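Putative uncharacterized protein (Methanosarcina barkeri str. Fusaro, PDB 3P43) is probably a manganese-dependent phosphoesterase of the LigD 3'-phosphoesterase family, which trims 3' ends in DNA repair. Local coordinates at residues 48-57 with 108-118. Numbering follows the deposited sequence.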
loop_
_atom_site.group_PDB
_atom_site.type_symbol
_atom_site.label_atom_id
_atom_site.label_comp_id
_atom_site.label_asym_id
_atom_site.label_seq_id
_atom_site.Cartn_x
_atom_site.Cartn_y
_atom_site.Cartn_z
ATOM N N LEU A 48 3.016 -1.570 4.057
ATOM C CA LEU A 48 2.808 -2.273 5.319
ATOM C C LEU A 48 4.152 -2.565 5.965
ATOM O O LEU A 48 5.070 -3.065 5.307
ATOM C CB LEU A 48 2.093 -3.606 5.081
ATOM C CG LEU A 48 0.634 -3.597 4.640
ATOM C CD1 LEU A 48 0.206 -5.004 4.242
ATOM C CD2 LEU A 48 -0.267 -3.047 5.738
ATOM N N GLU A 49 4.272 -2.258 7.250
ATOM C CA GLU A 49 5.491 -2.590 7.974
ATOM C C GLU A 49 5.542 -4.083 8.230
ATOM O O GLU A 49 4.690 -4.633 8.929
ATOM C CB GLU A 49 5.595 -1.841 9.302
ATOM C CG GLU A 49 6.797 -2.285 10.132
ATOM C CD GLU A 49 6.901 -1.570 11.464
ATOM O OE1 GLU A 49 6.226 -0.533 11.640
ATOM O OE2 GLU A 49 7.666 -2.044 12.332
ATOM N N MET A 50 6.534 -4.733 7.630
ATOM C CA MET A 50 6.822 -6.137 7.868
ATOM C C MET A 50 8.326 -6.278 8.032
ATOM O O MET A 50 9.091 -5.703 7.260
ATOM C CB MET A 50 6.384 -6.978 6.666
ATOM C CG MET A 50 4.962 -6.725 6.199
ATOM S SD MET A 50 3.837 -8.034 6.709
ATOM C CE MET A 50 2.328 -7.523 5.909
ATOM N N ASP A 51 8.747 -7.043 9.032
ATOM C CA ASP A 51 10.156 -7.371 9.205
ATOM C C ASP A 51 11.059 -6.144 9.141
ATOM O O ASP A 51 12.129 -6.185 8.540
ATOM C CB ASP A 51 10.588 -8.393 8.153
ATOM C CG ASP A 51 9.947 -9.757 8.365
ATOM O OD1 ASP A 51 10.249 -10.405 9.392
ATOM O OD2 ASP A 51 9.144 -10.185 7.503
ATOM N N GLY A 52 10.617 -5.050 9.748
ATOM C CA GLY A 52 11.440 -3.858 9.851
ATOM C C GLY A 52 11.477 -2.964 8.624
ATOM O O GLY A 52 12.011 -1.856 8.686
ATOM N N VAL A 53 10.932 -3.437 7.504
ATOM C CA VAL A 53 10.821 -2.592 6.320
ATOM C C VAL A 53 9.362 -2.358 5.926
ATOM O O VAL A 53 8.445 -2.893 6.548
ATOM C CB VAL A 53 11.616 -3.147 5.105
ATOM C CG1 VAL A 53 13.089 -3.287 5.448
ATOM C CG2 VAL A 53 11.024 -4.469 4.613
ATOM N N LEU A 54 9.158 -1.543 4.898
ATOM C CA LEU A 54 7.824 -1.259 4.400
ATOM C C LEU A 54 7.582 -2.014 3.100
ATOM O O LEU A 54 8.075 -1.616 2.045
ATOM C CB LEU A 54 7.652 0.244 4.164
ATOM C CG LEU A 54 7.618 1.144 5.403
ATOM C CD1 LEU A 54 7.657 2.618 5.009
ATOM C CD2 LEU A 54 6.389 0.846 6.233
ATOM N N LYS A 55 6.834 -3.111 3.173
ATOM C CA LYS A 55 6.458 -3.838 1.963
ATOM C C LYS A 55 5.465 -2.958 1.218
ATOM O O LYS A 55 4.535 -2.423 1.827
ATOM C CB LYS A 55 5.834 -5.194 2.312
ATOM C CG LYS A 55 5.742 -6.164 1.132
ATOM C CD LYS A 55 5.102 -7.487 1.556
ATOM C CE LYS A 55 4.854 -8.400 0.363
ATOM N NZ LYS A 55 6.115 -8.772 -0.337
ATOM N N SER A 56 5.655 -2.803 -0.091
ATOM C CA SER A 56 4.983 -1.722 -0.812
ATOM C C SER A 56 4.271 -2.133 -2.095
ATOM O O SER A 56 4.724 -3.032 -2.811
ATOM C CB SER A 56 5.984 -0.603 -1.125
ATOM O OG SER A 56 6.480 -0.024 0.065
ATOM N N TRP A 57 3.161 -1.453 -2.376
ATOM C CA TRP A 57 2.394 -1.653 -3.604
ATOM C C TRP A 57 2.003 -0.309 -4.196
ATOM O O TRP A 57 1.632 0.610 -3.462
ATOM C CB TRP A 57 1.105 -2.440 -3.337
ATOM C CG TRP A 57 1.284 -3.878 -2.919
ATOM C CD1 TRP A 57 1.193 -4.981 -3.717
ATOM C CD2 TRP A 57 1.549 -4.362 -1.595
ATOM N NE1 TRP A 57 1.392 -6.122 -2.975
ATOM C CE2 TRP A 57 1.612 -5.768 -1.668
ATOM C CE3 TRP A 57 1.734 -3.741 -0.352
ATOM C CZ2 TRP A 57 1.867 -6.564 -0.551
ATOM C CZ3 TRP A 57 1.988 -4.531 0.754
ATOM C CH2 TRP A 57 2.047 -5.927 0.649
ATOM N N PHE A 108 -1.709 -1.469 12.195
ATOM C CA PHE A 108 -2.510 -2.581 11.718
ATOM C C PHE A 108 -2.195 -3.862 12.472
ATOM O O PHE A 108 -1.119 -4.001 13.056
ATOM C CB PHE A 108 -2.316 -2.778 10.213
ATOM C CG PHE A 108 -0.977 -3.335 9.834
ATOM C CD1 PHE A 108 -0.809 -4.699 9.641
ATOM C CD2 PHE A 108 0.114 -2.499 9.658
ATOM C CE1 PHE A 108 0.421 -5.218 9.281
ATOM C CE2 PHE A 108 1.348 -3.014 9.297
ATOM C CZ PHE A 108 1.501 -4.377 9.112
ATOM N N GLU A 109 -3.156 -4.782 12.465
ATOM C CA GLU A 109 -2.971 -6.119 13.005
ATOM C C GLU A 109 -2.937 -7.073 11.825
ATOM O O GLU A 109 -3.822 -7.035 10.967
ATOM C CB GLU A 109 -4.119 -6.480 13.948
ATOM C CG GLU A 109 -4.113 -5.701 15.259
ATOM C CD GLU A 109 -5.496 -5.544 15.879
ATOM O OE1 GLU A 109 -6.482 -5.357 15.128
ATOM O OE2 GLU A 109 -5.594 -5.585 17.125
ATOM N N LEU A 110 -1.907 -7.911 11.768
ATOM C CA LEU A 110 -1.757 -8.853 10.668
ATOM C C LEU A 110 -2.550 -10.115 10.962
ATOM O O LEU A 110 -2.282 -10.806 11.939
ATOM C CB LEU A 110 -0.284 -9.199 10.450
ATOM C CG LEU A 110 0.042 -10.201 9.342
ATOM C CD1 LEU A 110 -0.204 -9.584 7.971
ATOM C CD2 LEU A 110 1.480 -10.690 9.464
ATOM N N LEU A 111 -3.527 -10.410 10.112
ATOM C CA LEU A 111 -4.424 -11.531 10.345
ATOM C C LEU A 111 -3.913 -12.795 9.678
ATOM O O LEU A 111 -4.090 -13.892 10.196
ATOM C CB LEU A 111 -5.834 -11.208 9.843
ATOM C CG LEU A 111 -6.433 -9.934 10.444
ATOM C CD1 LEU A 111 -7.850 -9.726 9.947
ATOM C CD2 LEU A 111 -6.390 -9.991 11.968
ATOM N N LYS A 112 -3.264 -12.629 8.534
ATOM C CA LYS A 112 -2.845 -13.757 7.720
ATOM C C LYS A 112 -1.799 -13.287 6.723
ATOM O O LYS A 112 -1.881 -12.172 6.206
ATOM C CB LYS A 112 -4.057 -14.335 6.979
ATOM C CG LYS A 112 -3.761 -15.493 6.034
ATOM C CD LYS A 112 -5.018 -15.880 5.255
ATOM C CE LYS A 112 -4.747 -16.948 4.203
ATOM N NZ LYS A 112 -5.010 -18.325 4.703
ATOM N N ARG A 113 -0.804 -14.126 6.470
ATOM C CA ARG A 113 0.172 -13.830 5.431
ATOM C C ARG A 113 0.732 -15.097 4.833
ATOM O O ARG A 113 1.236 -15.971 5.542
ATOM C CB ARG A 113 1.323 -12.960 5.940
ATOM C CG ARG A 113 2.438 -12.833 4.910
ATOM C CD ARG A 113 3.334 -11.632 5.143
ATOM N NE ARG A 113 4.291 -11.477 4.049
ATOM C CZ ARG A 113 5.519 -10.982 4.185
ATOM N NH1 ARG A 113 5.951 -10.593 5.374
ATOM N NH2 ARG A 113 6.319 -10.889 3.130
ATOM N N GLU A 114 0.645 -15.182 3.515
ATOM C CA GLU A 114 1.201 -16.294 2.772
ATOM C C GLU A 114 1.779 -15.712 1.499
ATOM O O GLU A 114 1.596 -14.529 1.225
ATOM C CB GLU A 114 0.112 -17.336 2.479
ATOM C CG GLU A 114 -0.350 -18.086 3.724
ATOM C CD GLU A 114 -1.579 -18.955 3.492
ATOM O OE1 GLU A 114 -2.217 -18.833 2.420
ATOM O OE2 GLU A 114 -1.907 -19.755 4.399
ATOM N N GLU A 115 2.493 -16.527 0.733
ATOM C CA GLU A 115 3.139 -16.046 -0.481
ATOM C C GLU A 115 2.182 -15.228 -1.366
ATOM O O GLU A 115 2.541 -14.150 -1.853
ATOM C CB GLU A 115 3.746 -17.218 -1.260
ATOM C CG GLU A 115 4.318 -16.868 -2.627
ATOM C CD GLU A 115 5.571 -16.005 -2.566
ATOM O OE1 GLU A 115 6.011 -15.648 -1.451
ATOM O OE2 GLU A 115 6.116 -15.686 -3.647
ATOM N N ARG A 116 0.961 -15.724 -1.549
ATOM C CA ARG A 116 0.006 -15.080 -2.454
ATOM C C ARG A 116 -1.167 -14.382 -1.775
ATOM O O ARG A 116 -2.145 -14.031 -2.436
ATOM C CB ARG A 116 -0.560 -16.094 -3.449
ATOM C CG ARG A 116 0.361 -16.448 -4.600
ATOM C CD ARG A 116 -0.435 -17.119 -5.714
ATOM N NE ARG A 116 -1.434 -18.032 -5.177
ATOM C CZ ARG A 116 -2.736 -17.773 -5.105
ATOM N NH1 ARG A 116 -3.217 -16.622 -5.560
ATOM N NH2 ARG A 116 -3.561 -18.678 -4.591
ATOM N N GLU A 117 -1.089 -14.174 -0.469
ATOM C CA GLU A 117 -2.222 -13.592 0.229
ATOM C C GLU A 117 -1.816 -12.891 1.508
ATOM O O GLU A 117 -0.994 -13.397 2.273
ATOM C CB GLU A 117 -3.291 -14.652 0.516
ATOM C CG GLU A 117 -4.576 -14.082 1.107
ATOM C CD GLU A 117 -5.647 -15.145 1.341
ATOM O OE1 GLU A 117 -5.376 -16.341 1.094
ATOM O OE2 GLU A 117 -6.761 -14.782 1.774
ATOM N N ILE A 118 -2.393 -11.711 1.714
ATOM C CA ILE A 118 -2.174 -10.932 2.921
ATOM C C ILE A 118 -3.501 -10.358 3.398
ATOM O O ILE A 118 -4.242 -9.753 2.620
ATOM C CB ILE A 118 -1.154 -9.803 2.690
ATOM C CG1 ILE A 118 0.199 -10.402 2.289
ATOM C CG2 ILE A 118 -1.018 -8.945 3.937
ATOM C CD1 ILE A 118 1.297 -9.389 2.054
HETATM O O HOH W 1 8.489 -9.645 5.018
#
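Leu48 lays its CD2 methyl over the centre of the Phe108 ring, 3.9 Å from the centroid and 8° off the ring normal, a CH-pi contact. The edge of the same ring meets backbone: Phe108 CZ lies 3.2 Å from Glu49 O, near the ring plane. Phe108 has its CG between the backbone N and the carbonyl carbon (chi1 72°), which places the ring against Leu48 and Glu49. With an alanine here, the Leu48 methyl is likely to lose its aromatic face, and a gap would probably open beside the Glu49 carbonyl.

Further along, Met50 bends at chi2 (-104°). Its CE methyl meets Ile118 CG2 tip to tip and sits 3.9 Å from Leu110 CD1. The other branch of Ile118 ends in CD1, which touches the Trp57 ring at its edge, 3.8 Å from CH2.

Arg113 stretches out from CG to NE and brings NH1 obliquely to 3.6 Å from Met50 SD. The methylene CD of Lys55 lies over one face of the guanidinium. Water 1, in the guanidinium plane, accepts from Arg113 NH1 at 2.7 Å and donates to Asp51 OD2 at 2.6 Å.

The contact thus joins two beta hairpins of the barrel mainly through side chains. Most of its apolar side chains are buried; Leu110 is exposed. At the exposed end Asp51 OD2 and Arg113 NH1 form only a long salt bridge, and the shorter link runs through the water.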